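Local atomic coordinates of RING finger protein unkempt homolog (Mus musculus, PDB entry 5ELK), a protein that binds RNA sequence-specifically through clustered CCCH zinc fingers and represses translation to shape the early morphology of cortical neurons. Residues 52-56 against 57-61; 70-73 against 74-78; 80-83 against 84-88. All blocks are in the same frame, centred on the assembly; numbering follows the deposited sequence.

Interaction 1 of 3, residues 52-56 against 57-61; sequences SSPCP and NVKHG. With ZN (zinc ion), chain D.
Cys55 and the residues that follow it illustrate how a zinc ligand is held by the turn it opens. The metal bond comes first: SG of Cys55 binds the zinc ion at 2.4 Å, and Cys70, Cys76 and His80 complete the site. The thiolate lies anti to the backbone N of its residue (chi1 -178°), and from there it also receives a long, weak hydrogen bond from the backbone N of Asn57. The amide end of Asn57 lies beside the same sulfur.

Backbone hydrogen bonds close the turn. The carbonyl O of Cys55 accepts twice: from Lys59 N at 2.7 Å, almost straight in line with the carbonyl bond, and from Val58 N at 3.0 Å, which reaches it from above the carbonyl plane. A CA-H...O contact from Pro56 CA to Lys59 O, 3.5 Å long, adds to the closure.

Apolar and ring contacts fill in the rest. CD of the extended Lys59 side chain lies against the CB-CG side of Pro54, 3.6 Å from CB, the two side chains crossing at a slant, and Trp64 of strand 63-64 touches both residues. CG2 of Val58 lies 4.1 Å from CB of Cys55. Over one face of the His60 imidazole sits the carbonyl O of Pro56, 3.3 Å from NE2 but at an angle too poor for a hydrogen bond.

The chemistry is that of a CCCH finger in which the first cysteine is gripped at both ends, its sulfur by metal and a weak N-H donor, its carbonyl by two amides; the N-H contact probably eases some of the negative charge on the thiolate.

Interaction 2 of 3, residues 70-73 against 74-78; sequences CENG and DACQY. With ZN (zinc ion), chain D.
The second and third cysteines of a CCCH zinc site meet here, in a pair of tight turns that bring both sulfurs to one metal. Cys70 SG binds the zinc ion at 2.4 Å and Cys76 SG at 2.3 Å, leaving the two sulfurs 4.0 Å apart; Cys55 and His80 supply the other ligands. A type I beta turn runs from Cys70 to Gly73, and inside it the backbone N of Asn72 donates to Cys70 SG over 3.6 Å, a typical amide-to-thiolate contact of zinc fingers.

Asn72 also serves the other cysteine. Its CG stands anti to the carbonyl carbon (chi1 -73°), and this carries the amide across to Cys76, where ND2 makes a weak hydrogen bond of 3.6 Å to SG while Asn72 CB packs 3.7 Å from Cys76 CB. One residue thus contributes an N-H to each of two thiolates and is likely to temper their charge. The next turn is closed by Cys76 N, which donates to Gly73 O at 3.1 Å from above the carbonyl plane. Gly73 itself has positive phi (68°), a backbone shape that favours glycine.

Arg41 forms a salt bridge with Asp74, and Arg43 donates to the carbonyls of Asp74, Cys76 and Tyr78, tying these turns to the chain around Arg41 and Arg43. The contact lies in the irregular chain between strand 63-64 and helix 82-86, with a short 3-10 segment that includes Asp74 and Ala75.

Interaction 3 of 3, residues 80-83 against 84-88; sequences HTRT and EQQFH. With ZN (zinc ion), chain D; nucleotides of chain B.
Arg82 and Gln86, one helical turn apart, lie side by side and point the same way, toward the RNA. In Arg82, CG anti to the backbone N (chi1 171°) and an extended next bond bring CD to 3.2 Å from O4' of G5 of chain B; the bend at chi3 then turns the guanidinium, with C5' of that nucleotide over one face and OP1 of A4 of chain B near its edge. Gln86 runs extended, its amide turned 83° from the guanidinium plane; OE1 lies 3.4 Å from CG of Arg82, and NE2 donates a hydrogen bond of 2.8 Å to O2 of U3 of chain B. Shortening Arg82 to an alanine would probably strip the sugar of G5 of its cover and leave the Gln86 amide freer to turn away from the uracil.

At the start of the helix, Thr81 is the N-cap. A chi1 of 69° sets OG1 between the backbone N and the carbonyl carbon, where it accepts from Glu84 N at 3.0 Å; OG1 is also hydrogen-bonded to Arg41 O. Glu84 reaches back with OE1 to the N of His80, also 3.0 Å, meeting it on the anti side of the carboxylate, and Arg43 forms a salt bridge with the same oxygen. Just past the helix, the Phe87 ring turns its edge to Thr83 O and brings CZ 3.4 Å from N2 of G5.

The last ligand of a CCCH site, His80 with NE2 on the zinc, here leads into an N-capped helix, 82-86, that offers its side chains to bound RNA.

The three contacts follow one another along the chain and share one zinc ion: interaction 1 gives Cys55, interaction 2 gives Cys70 and Cys76, and interaction 3 gives His80. The centres of interactions 1 and 2 are about 11 Å apart, as are those of 1 and 3, while 2 and 3 stand about 14 Å apart. Direct packing joins them: Cys55 CB lies 3.5 Å from His80 CD2, and Gly73 O comes 3.2 Å from His80 CE1. Residues 70-78 stay about 7 Å from the RNA at their nearest atoms; 52-61 approach it to about 3 Å, and 80-88 touch its bases and sugars.

Interaction 1 of 3, residues 52-56 against 57-61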
ATOM      1  N   SER A  52      -7.269  -7.225   7.136  1.00 34.82           N
ATOM      2  CA  SER A  52      -7.295  -6.794   5.742  1.00 41.59           C
ATOM      3  C   SER A  52      -8.542  -5.969   5.415  1.00 40.85           C
ATOM      4  O   SER A  52      -8.517  -5.130   4.520  1.00 52.34           O
ATOM      5  CB  SER A  52      -7.232  -8.001   4.799  1.00 37.79           C
ATOM      6  OG  SER A  52      -8.299  -8.898   5.048  1.00 34.73           O
ATOM      7  N   SER A  53      -9.627  -6.205   6.140  1.00 41.77           N
ATOM      8  CA  SER A  53     -10.915  -5.598   5.809  1.00 38.01           C
ATOM      9  C   SER A  53     -10.909  -4.076   6.045  1.00 41.06           C
ATOM     10  O   SER A  53     -10.275  -3.601   6.986  1.00 42.59           O
ATOM     11  CB  SER A  53     -12.031  -6.254   6.624  1.00 35.49           C
ATOM     12  OG  SER A  53     -11.629  -6.438   7.965  1.00 43.11           O
ATOM     13  N   PRO A  54     -11.617  -3.308   5.191  1.00 35.58           N
ATOM     14  CA  PRO A  54     -11.714  -1.848   5.345  1.00 40.92           C
ATOM     15  C   PRO A  54     -12.473  -1.414   6.601  1.00 43.44           C
ATOM     16  O   PRO A  54     -13.428  -2.091   6.974  1.00 43.97           O
ATOM     17  CB  PRO A  54     -12.524  -1.418   4.117  1.00 37.12           C
ATOM     18  CG  PRO A  54     -12.452  -2.550   3.167  1.00 34.81           C
ATOM     19  CD  PRO A  54     -12.350  -3.774   4.003  1.00 29.61           C
ATOM     20  N   CYS A  55     -12.051  -0.319   7.234  1.00 35.23           N
ATOM     21  CA  CYS A  55     -12.830   0.287   8.308  1.00 34.01           C
ATOM     22  C   CYS A  55     -14.015   1.027   7.692  1.00 32.97           C
ATOM     23  O   CYS A  55     -13.825   1.917   6.868  1.00 40.33           O
ATOM     24  CB  CYS A  55     -11.977   1.259   9.128  1.00 39.27           C
ATOM     25  SG  CYS A  55     -12.853   2.022  10.538  1.00 32.84           S
ATOM     26  N   PRO A  56     -15.246   0.650   8.065  1.00 33.96           N
ATOM     27  CA  PRO A  56     -16.420   1.289   7.455  1.00 37.20           C
ATOM     28  C   PRO A  56     -16.701   2.693   7.989  1.00 41.17           C
ATOM     29  O   PRO A  56     -17.608   3.364   7.481  1.00 45.83           O
ATOM     30  CB  PRO A  56     -17.552   0.329   7.800  1.00 34.27           C
ATOM     31  CG  PRO A  56     -17.097  -0.316   9.048  1.00 45.44           C
ATOM     32  CD  PRO A  56     -15.628  -0.457   8.954  1.00 32.51           C
ATOM     33  N   ASN A  57     -15.928   3.138   8.980  1.00 41.99           N
ATOM     34  CA  ASN A  57     -15.983   4.533   9.420  1.00 44.28           C
ATOM     35  C   ASN A  57     -15.136   5.388   8.489  1.00 37.20           C
ATOM     36  O   ASN A  57     -15.151   6.602   8.570  1.00 38.98           O
ATOM     37  CB  ASN A  57     -15.479   4.701  10.864  1.00 40.85           C
ATOM     38  CG  ASN A  57     -16.241   3.852  11.865  1.00 40.63           C
ATOM     39  OD1 ASN A  57     -17.468   3.804  11.854  1.00 49.90           O
ATOM     40  ND2 ASN A  57     -15.508   3.186  12.749  1.00 41.51           N
ATOM     41  N   VAL A  58     -14.374   4.741   7.612  1.00 38.06           N
ATOM     42  CA  VAL A  58     -13.513   5.463   6.680  1.00 40.44           C
ATOM     43  C   VAL A  58     -13.934   5.162   5.267  1.00 35.83           C
ATOM     44  O   VAL A  58     -14.071   6.070   4.455  1.00 37.47           O
ATOM     45  CB  VAL A  58     -12.050   5.076   6.843  1.00 43.14           C
ATOM     46  CG1 VAL A  58     -11.169   5.921   5.908  1.00 47.69           C
ATOM     47  CG2 VAL A  58     -11.642   5.238   8.289  1.00 37.23           C
ATOM     48  N   LYS A  59     -14.145   3.886   4.978  1.00 34.31           N
ATOM     49  CA  LYS A  59     -14.571   3.486   3.649  1.00 44.77           C
ATOM     50  C   LYS A  59     -16.077   3.299   3.611  1.00 41.52           C
ATOM     51  O   LYS A  59     -16.610   2.311   4.110  1.00 42.10           O
ATOM     52  CB  LYS A  59     -13.869   2.206   3.194  1.00 42.18           C
ATOM     53  CG  LYS A  59     -14.109   1.934   1.723  1.00 49.20           C
ATOM     54  CD  LYS A  59     -13.643   0.564   1.301  1.00 49.81           C
ATOM     55  CE  LYS A  59     -13.653   0.413  -0.212  1.00 46.75           C
ATOM     56  NZ  LYS A  59     -13.102  -0.903  -0.636  1.00 51.21           N
ATOM     57  N   HIS A  60     -16.757   4.268   3.016  1.00 45.40           N
ATOM     58  CA  HIS A  60     -18.195   4.198   2.833  1.00 51.59           C
ATOM     59  C   HIS A  60     -18.478   3.774   1.394  1.00 55.20           C
ATOM     60  O   HIS A  60     -18.390   4.584   0.474  1.00 42.46           O
ATOM     61  CB  HIS A  60     -18.819   5.555   3.146  1.00 54.46           C
ATOM     62  CG  HIS A  60     -18.597   6.006   4.558  1.00 66.49           C
ATOM     63  ND1 HIS A  60     -17.523   6.787   4.930  1.00 70.06           N
ATOM     64  CD2 HIS A  60     -19.306   5.781   5.691  1.00 68.67           C
ATOM     65  CE1 HIS A  60     -17.584   7.030   6.226  1.00 71.44           C
ATOM     66  NE2 HIS A  60     -18.656   6.429   6.713  1.00 73.31           N
ATOM     67  N   GLY A  61     -18.778   2.491   1.203  1.00 52.04           N
ATOM     68  CA  GLY A  61     -19.052   1.963  -0.122  1.00 54.16           C
ATOM     69  C   GLY A  61     -17.797   1.742  -0.941  1.00 57.04           C
ATOM     70  O   GLY A  61     -17.058   0.777  -0.736  1.00 61.38           O
TER
HETATM   71 ZN    ZN D 402     -11.035   2.629  11.990  1.00 51.14          ZN

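Interaction 2 of 3, residues 70-73 against 74-78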
ATOM      1  N   CYS A  70     -12.525   8.268  12.028  1.00 50.74           N
ATOM      2  CA  CYS A  70     -12.594   7.052  12.808  1.00 42.83           C
ATOM      3  C   CYS A  70     -12.044   7.374  14.183  1.00 42.58           C
ATOM      4  O   CYS A  70     -10.881   7.735  14.331  1.00 41.39           O
ATOM      5  CB  CYS A  70     -11.823   5.895  12.201  1.00 37.39           C
ATOM      6  SG  CYS A  70     -12.000   4.435  13.236  1.00 36.37           S
ATOM      7  N   GLU A  71     -12.908   7.266  15.183  1.00 47.63           N
ATOM      8  CA  GLU A  71     -12.593   7.653  16.545  1.00 43.57           C
ATOM      9  C   GLU A  71     -11.576   6.714  17.191  1.00 42.80           C
ATOM     10  O   GLU A  71     -11.063   6.994  18.274  1.00 52.60           O
ATOM     11  CB  GLU A  71     -13.884   7.656  17.346  1.00 46.20           C
ATOM     12  CG  GLU A  71     -14.909   8.655  16.824  1.00 58.84           C
ATOM     13  CD  GLU A  71     -14.562  10.091  17.163  1.00 64.86           C
ATOM     14  OE1 GLU A  71     -13.764  10.314  18.100  1.00 55.98           O
ATOM     15  OE2 GLU A  71     -15.096  10.994  16.484  1.00 74.47           O
ATOM     16  N   ASN A  72     -11.279   5.608  16.513  1.00 45.26           N
ATOM     17  CA  ASN A  72     -10.346   4.614  17.029  1.00 43.82           C
ATOM     18  C   ASN A  72      -8.900   5.052  16.838  1.00 40.53           C
ATOM     19  O   ASN A  72      -8.024   4.693  17.624  1.00 61.67           O
ATOM     20  CB  ASN A  72     -10.582   3.269  16.347  1.00 43.55           C
ATOM     21  CG  ASN A  72     -11.846   2.587  16.827  1.00 43.60           C
ATOM     22  OD1 ASN A  72     -12.161   2.603  18.021  1.00 39.65           O
ATOM     23  ND2 ASN A  72     -12.575   1.973  15.899  1.00 36.73           N
ATOM     24  N   GLY A  73      -8.660   5.851  15.806  1.00 42.04           N
ATOM     25  CA  GLY A  73      -7.319   6.296  15.486  1.00 42.47           C
ATOM     26  C   GLY A  73      -6.457   5.139  15.004  1.00 42.50           C
ATOM     27  O   GLY A  73      -6.955   4.167  14.449  1.00 37.26           O
ATOM     28  N   ASP A  74      -5.156   5.240  15.245  1.00 49.61           N
ATOM     29  CA  ASP A  74      -4.190   4.263  14.749  1.00 45.16           C
ATOM     30  C   ASP A  74      -4.268   2.913  15.460  1.00 47.48           C
ATOM     31  O   ASP A  74      -3.502   2.002  15.152  1.00 59.10           O
ATOM     32  CB  ASP A  74      -2.776   4.836  14.866  1.00 42.12           C
ATOM     33  CG  ASP A  74      -2.474   5.877  13.799  1.00 47.01           C
ATOM     34  OD1 ASP A  74      -3.204   5.952  12.783  1.00 45.11           O
ATOM     35  OD2 ASP A  74      -1.485   6.618  13.972  1.00 58.96           O
ATOM     36  N   ALA A  75      -5.208   2.772  16.388  1.00 44.62           N
ATOM     37  CA  ALA A  75      -5.388   1.519  17.112  1.00 40.36           C
ATOM     38  C   ALA A  75      -6.500   0.692  16.485  1.00 41.47           C
ATOM     39  O   ALA A  75      -6.815  -0.402  16.960  1.00 46.80           O
ATOM     40  CB  ALA A  75      -5.692   1.789  18.568  1.00 41.41           C
ATOM     41  N   CYS A  76      -7.101   1.216  15.421  1.00 35.76           N
ATOM     42  CA  CYS A  76      -8.161   0.492  14.730  1.00 42.82           C
ATOM     43  C   CYS A  76      -7.635  -0.793  14.099  1.00 33.30           C
ATOM     44  O   CYS A  76      -6.584  -0.803  13.468  1.00 41.59           O
ATOM     45  CB  CYS A  76      -8.825   1.361  13.657  1.00 42.89           C
ATOM     46  SG  CYS A  76     -10.483   0.780  13.223  1.00 39.63           S
ATOM     47  N   GLN A  77      -8.388  -1.873  14.274  1.00 39.64           N
ATOM     48  CA  GLN A  77      -8.011  -3.193  13.774  1.00 40.02           C
ATOM     49  C   GLN A  77      -8.576  -3.436  12.379  1.00 38.63           C
ATOM     50  O   GLN A  77      -8.823  -4.571  11.978  1.00 46.46           O
ATOM     51  CB  GLN A  77      -8.498  -4.262  14.748  1.00 38.30           C
ATOM     52  CG  GLN A  77      -7.901  -4.108  16.130  1.00 51.36           C
ATOM     53  CD  GLN A  77      -6.630  -4.901  16.290  1.00 57.31           C
ATOM     54  OE1 GLN A  77      -6.659  -6.129  16.301  1.00 55.70           O
ATOM     55  NE2 GLN A  77      -5.503  -4.207  16.409  1.00 64.65           N
ATOM     56  N   TYR A  78      -8.767  -2.346  11.649  1.00 35.79           N
ATOM     57  CA  TYR A  78      -9.270  -2.387  10.290  1.00 28.37           C
ATOM     58  C   TYR A  78      -8.409  -1.459   9.455  1.00 32.67           C
ATOM     59  O   TYR A  78      -7.755  -0.575  10.003  1.00 31.54           O
ATOM     60  CB  TYR A  78     -10.719  -1.910  10.265  1.00 40.27           C
ATOM     61  CG  TYR A  78     -11.700  -2.866  10.906  1.00 39.69           C
ATOM     62  CD1 TYR A  78     -11.912  -2.873  12.283  1.00 30.60           C
ATOM     63  CD2 TYR A  78     -12.424  -3.759  10.133  1.00 43.34           C
ATOM     64  CE1 TYR A  78     -12.813  -3.747  12.860  1.00 31.38           C
ATOM     65  CE2 TYR A  78     -13.331  -4.630  10.706  1.00 42.95           C
ATOM     66  CZ  TYR A  78     -13.519  -4.619  12.068  1.00 36.81           C
ATOM     67  OH  TYR A  78     -14.414  -5.490  12.641  1.00 33.85           O
TER
HETATM   68 ZN    ZN D 402     -11.035   2.629  11.990  1.00 51.14          ZN

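Interaction 3 of 3, residues 80-83 against 84-88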
ATOM      1  N   HIS A  80      -7.408   1.631   7.086  1.00 38.80           N
ATOM      2  CA  HIS A  80      -7.827   3.027   7.018  1.00 39.08           C
ATOM      3  C   HIS A  80      -7.480   3.689   5.684  1.00 32.92           C
ATOM      4  O   HIS A  80      -7.898   4.816   5.418  1.00 36.84           O
ATOM      5  CB  HIS A  80      -7.186   3.824   8.159  1.00 38.24           C
ATOM      6  CG  HIS A  80      -7.943   3.755   9.450  1.00 41.76           C
ATOM      7  ND1 HIS A  80      -7.477   4.313  10.618  1.00 43.45           N
ATOM      8  CD2 HIS A  80      -9.139   3.191   9.753  1.00 38.07           C
ATOM      9  CE1 HIS A  80      -8.343   4.088  11.589  1.00 40.77           C
ATOM     10  NE2 HIS A  80      -9.360   3.410  11.092  1.00 38.56           N
ATOM     11  N   THR A  81      -6.707   3.000   4.855  1.00 32.83           N
ATOM     12  CA  THR A  81      -6.416   3.479   3.507  1.00 31.34           C
ATOM     13  C   THR A  81      -6.282   2.318   2.549  1.00 31.83           C
ATOM     14  O   THR A  81      -6.020   1.183   2.950  1.00 35.00           O
ATOM     15  CB  THR A  81      -5.109   4.264   3.429  1.00 36.60           C
ATOM     16  OG1 THR A  81      -4.006   3.374   3.642  1.00 42.78           O
ATOM     17  CG2 THR A  81      -5.070   5.365   4.458  1.00 33.09           C
ATOM     18  N   ARG A  82      -6.461   2.623   1.271  1.00 34.62           N
ATOM     19  CA  ARG A  82      -6.426   1.621   0.229  1.00 31.39           C
ATOM     20  C   ARG A  82      -5.033   1.017   0.212  1.00 34.63           C
ATOM     21  O   ARG A  82      -4.848  -0.186  -0.013  1.00 38.07           O
ATOM     22  CB  ARG A  82      -6.745   2.271  -1.115  1.00 36.56           C
ATOM     23  CG  ARG A  82      -6.522   1.377  -2.328  1.00 34.52           C
ATOM     24  CD  ARG A  82      -6.837   2.128  -3.612  1.00 31.88           C
ATOM     25  NE  ARG A  82      -8.268   2.394  -3.753  1.00 42.02           N
ATOM     26  CZ  ARG A  82      -8.817   3.605  -3.843  1.00 52.31           C
ATOM     27  NH1 ARG A  82      -8.074   4.709  -3.823  1.00 54.45           N
ATOM     28  NH2 ARG A  82     -10.131   3.716  -3.961  1.00 57.89           N
ATOM     29  N   THR A  83      -4.046   1.857   0.483  1.00 28.29           N
ATOM     30  CA  THR A  83      -2.684   1.373   0.538  1.00 38.76           C
ATOM     31  C   THR A  83      -2.506   0.348   1.649  1.00 38.99           C
ATOM     32  O   THR A  83      -1.806  -0.652   1.466  1.00 35.47           O
ATOM     33  CB  THR A  83      -1.694   2.511   0.734  1.00 39.44           C
ATOM     34  OG1 THR A  83      -1.925   3.503  -0.272  1.00 37.19           O
ATOM     35  CG2 THR A  83      -0.273   1.985   0.620  1.00 49.77           C
ATOM     36  N   GLU A  84      -3.132   0.594   2.796  1.00 34.31           N
ATOM     37  CA  GLU A  84      -3.024  -0.328   3.920  1.00 34.43           C
ATOM     38  C   GLU A  84      -3.616  -1.677   3.576  1.00 32.91           C
ATOM     39  O   GLU A  84      -3.164  -2.714   4.058  1.00 28.37           O
ATOM     40  CB  GLU A  84      -3.715   0.227   5.159  1.00 38.79           C
ATOM     41  CG  GLU A  84      -2.851   1.199   5.916  1.00 44.47           C
ATOM     42  CD  GLU A  84      -3.291   1.393   7.343  1.00 40.46           C
ATOM     43  OE1 GLU A  84      -4.479   1.163   7.657  1.00 37.88           O
ATOM     44  OE2 GLU A  84      -2.428   1.760   8.158  1.00 39.81           O
ATOM     45  N   GLN A  85      -4.640  -1.664   2.740  1.00 36.36           N
ATOM     46  CA  GLN A  85      -5.281  -2.906   2.352  1.00 31.44           C
ATOM     47  C   GLN A  85      -4.480  -3.633   1.261  1.00 29.22           C
ATOM     48  O   GLN A  85      -4.214  -4.827   1.364  1.00 23.03           O
ATOM     49  CB  GLN A  85      -6.694  -2.621   1.864  1.00 30.92           C
ATOM     50  CG  GLN A  85      -7.481  -3.858   1.518  1.00 34.35           C
ATOM     51  CD  GLN A  85      -8.875  -3.544   1.031  1.00 37.86           C
ATOM     52  OE1 GLN A  85      -9.066  -2.672   0.184  1.00 41.51           O
ATOM     53  NE2 GLN A  85      -9.862  -4.253   1.561  1.00 40.75           N
ATOM     54  N   GLN A  86      -4.102  -2.903   0.218  1.00 25.03           N
ATOM     55  CA  GLN A  86      -3.425  -3.502  -0.922  1.00 32.35           C
ATOM     56  C   GLN A  86      -2.092  -4.112  -0.511  1.00 34.31           C
ATOM     57  O   GLN A  86      -1.672  -5.126  -1.063  1.00 31.57           O
ATOM     58  CB  GLN A  86      -3.223  -2.472  -2.031  1.00 29.77           C
ATOM     59  CG  GLN A  86      -4.509  -2.094  -2.757  1.00 26.75           C
ATOM     60  CD  GLN A  86      -4.266  -1.509  -4.129  1.00 32.73           C
ATOM     61  OE1 GLN A  86      -4.295  -0.296  -4.313  1.00 42.59           O
ATOM     62  NE2 GLN A  86      -4.021  -2.374  -5.108  1.00 33.23           N
ATOM     63  N   PHE A  87      -1.458  -3.516   0.494  1.00 32.12           N
ATOM     64  CA  PHE A  87      -0.167  -3.988   0.964  1.00 24.50           C
ATOM     65  C   PHE A  87      -0.299  -4.669   2.311  1.00 33.16           C
ATOM     66  O   PHE A  87       0.650  -4.718   3.091  1.00 30.44           O
ATOM     67  CB  PHE A  87       0.806  -2.822   1.027  1.00 30.68           C
ATOM     68  CG  PHE A  87       1.143  -2.270  -0.321  1.00 29.47           C
ATOM     69  CD1 PHE A  87       0.334  -1.327  -0.914  1.00 29.35           C
ATOM     70  CD2 PHE A  87       2.248  -2.727  -1.017  1.00 36.84           C
ATOM     71  CE1 PHE A  87       0.633  -0.833  -2.158  1.00 33.53           C
ATOM     72  CE2 PHE A  87       2.548  -2.228  -2.263  1.00 31.19           C
ATOM     73  CZ  PHE A  87       1.743  -1.284  -2.833  1.00 33.02           C
ATOM     74  N   HIS A  88      -1.479  -5.215   2.581  1.00 35.90           N
ATOM     75  CA  HIS A  88      -1.654  -6.017   3.775  1.00 30.86           C
ATOM     76  C   HIS A  88      -0.994  -7.380   3.558  1.00 30.67           C
ATOM     77  O   HIS A  88      -1.091  -7.941   2.468  1.00 41.15           O
ATOM     78  CB  HIS A  88      -3.133  -6.196   4.093  1.00 31.51           C
ATOM     79  CG  HIS A  88      -3.384  -6.747   5.456  1.00 34.41           C
ATOM     80  ND1 HIS A  88      -3.442  -8.102   5.721  1.00 36.74           N
ATOM     81  CD2 HIS A  88      -3.567  -6.128   6.650  1.00 41.43           C
ATOM     82  CE1 HIS A  88      -3.664  -8.289   7.006  1.00 41.42           C
ATOM     83  NE2 HIS A  88      -3.743  -7.110   7.595  1.00 42.05           N
TER
HETATM   84 ZN    ZN D 402     -11.035   2.629  11.990  1.00 51.14          ZN
ATOM     85  P     G B   5      -7.748   1.825  -9.633  1.00 50.04           P
ATOM     86  OP1   G B   5      -9.166   2.003  -9.216  1.00 61.42           O
ATOM     87  OP2   G B   5      -7.384   2.053 -11.057  1.00 52.90           O
ATOM     88  O5'   G B   5      -6.788   2.770  -8.780  1.00 51.51           O
ATOM     89  C5'   G B   5      -7.129   3.162  -7.456  1.00 49.75           C
ATOM     90  C4'   G B   5      -5.929   3.694  -6.710  1.00 51.71           C
ATOM     91  O4'   G B   5      -5.089   2.581  -6.299  1.00 48.57           O
ATOM     92  C3'   G B   5      -5.026   4.647  -7.499  1.00 57.13           C
ATOM     93  O3'   G B   5      -4.514   5.658  -6.630  1.00 62.99           O
ATOM     94  C2'   G B   5      -3.884   3.739  -7.947  1.00 54.55           C
ATOM     95  O2'   G B   5      -2.660   4.407  -8.187  1.00 56.73           O
ATOM     96  C1'   G B   5      -3.772   2.776  -6.767  1.00 52.89           C
ATOM     97  N9    G B   5      -3.209   1.467  -7.117  1.00 49.96           N
ATOM     98  C8    G B   5      -3.782   0.509  -7.921  1.00 42.66           C
ATOM     99  N7    G B   5      -3.041  -0.554  -8.043  1.00 35.68           N
ATOM    100  C5    G B   5      -1.912  -0.284  -7.283  1.00 37.31           C
ATOM    101  C6    G B   5      -0.756  -1.073  -7.039  1.00 31.85           C
ATOM    102  O6    G B   5      -0.494  -2.197  -7.465  1.00 35.06           O
ATOM    103  N1    G B   5       0.153  -0.427  -6.214  1.00 29.74           N
ATOM    104  C2    G B   5      -0.036   0.825  -5.677  1.00 40.67           C
ATOM    105  N2    G B   5       0.955   1.278  -4.895  1.00 38.65           N
ATOM    106  N3    G B   5      -1.109   1.573  -5.891  1.00 39.38           N
ATOM    107  C4    G B   5      -2.001   0.959  -6.698  1.00 41.92           C
ATOM    108  P     U B   3     -10.335  -8.304  -2.125  1.00 55.00           P
ATOM    109  OP1   U B   3     -10.775  -8.520  -3.523  1.00 55.41           O
ATOM    110  OP2   U B   3      -9.993  -9.446  -1.237  1.00 60.51           O
ATOM    111  O5'   U B   3      -9.057  -7.363  -2.194  1.00 53.39           O
ATOM    112  C5'   U B   3      -8.969  -6.192  -1.396  1.00 48.71           C
ATOM    113  C4'   U B   3      -8.270  -5.087  -2.142  1.00 44.63           C
ATOM    114  O4'   U B   3      -6.869  -5.449  -2.323  1.00 43.95           O
ATOM    115  C3'   U B   3      -8.821  -4.820  -3.540  1.00 42.73           C
ATOM    116  O3'   U B   3      -8.644  -3.436  -3.853  1.00 42.59           O
ATOM    117  C2'   U B   3      -7.900  -5.665  -4.415  1.00 40.17           C
ATOM    118  O2'   U B   3      -7.851  -5.276  -5.772  1.00 39.41           O
ATOM    119  C1'   U B   3      -6.561  -5.462  -3.706  1.00 38.20           C
ATOM    120  N1    U B   3      -5.555  -6.509  -3.967  1.00 44.50           N
ATOM    121  C2    U B   3      -4.228  -6.124  -4.135  1.00 42.07           C
ATOM    122  O2    U B   3      -3.848  -4.962  -4.063  1.00 37.73           O
ATOM    123  N3    U B   3      -3.339  -7.148  -4.387  1.00 41.04           N
ATOM    124  C4    U B   3      -3.630  -8.490  -4.503  1.00 41.52           C
ATOM    125  O4    U B   3      -2.722  -9.292  -4.741  1.00 39.94           O
ATOM    126  C5    U B   3      -5.019  -8.800  -4.320  1.00 44.70           C
ATOM    127  C6    U B   3      -5.912  -7.833  -4.068  1.00 40.36           C
ATOM    128  P     A B   4      -9.610  -2.706  -4.914  1.00 44.60           P
ATOM    129  OP1   A B   4     -10.077  -1.418  -4.330  1.00 61.42           O
ATOM    130  OP2   A B   4     -10.588  -3.732  -5.360  1.00 46.17           O
ATOM    131  O5'   A B   4      -8.674  -2.370  -6.165  1.00 42.11           O
ATOM    132  C5'   A B   4      -7.614  -1.427  -6.047  1.00 40.52           C
ATOM    133  C4'   A B   4      -7.013  -1.056  -7.384  1.00 46.59           C
ATOM    134  O4'   A B   4      -6.345  -2.204  -7.983  1.00 41.31           O
ATOM    135  C3'   A B   4      -7.975  -0.533  -8.452  1.00 45.66           C
ATOM    136  O3'   A B   4      -7.226   0.356  -9.271  1.00 51.17           O
ATOM    137  C2'   A B   4      -8.254  -1.785  -9.277  1.00 41.33           C
ATOM    138  O2'   A B   4      -8.733  -1.529 -10.583  1.00 47.26           O
ATOM    139  C1'   A B   4      -6.866  -2.423  -9.288  1.00 38.06           C
ATOM    140  N9    A B   4      -6.833  -3.863  -9.546  1.00 40.80           N
ATOM    141  C8    A B   4      -7.701  -4.820  -9.083  1.00 44.39           C
ATOM    142  N7    A B   4      -7.377  -6.037  -9.447  1.00 43.60           N
ATOM    143  C5    A B   4      -6.213  -5.885 -10.193  1.00 38.97           C
ATOM    144  C6    A B   4      -5.384  -6.819 -10.850  1.00 37.97           C
ATOM    145  N6    A B   4      -5.621  -8.133 -10.863  1.00 36.47           N
ATOM    146  N1    A B   4      -4.291  -6.341 -11.500  1.00 34.34           N
ATOM    147  C2    A B   4      -4.064  -5.012 -11.475  1.00 40.55           C
ATOM    148  N3    A B   4      -4.770  -4.038 -10.889  1.00 37.53           N
ATOM    149  C4    A B   4      -5.854  -4.543 -10.254  1.00 36.43           C
TER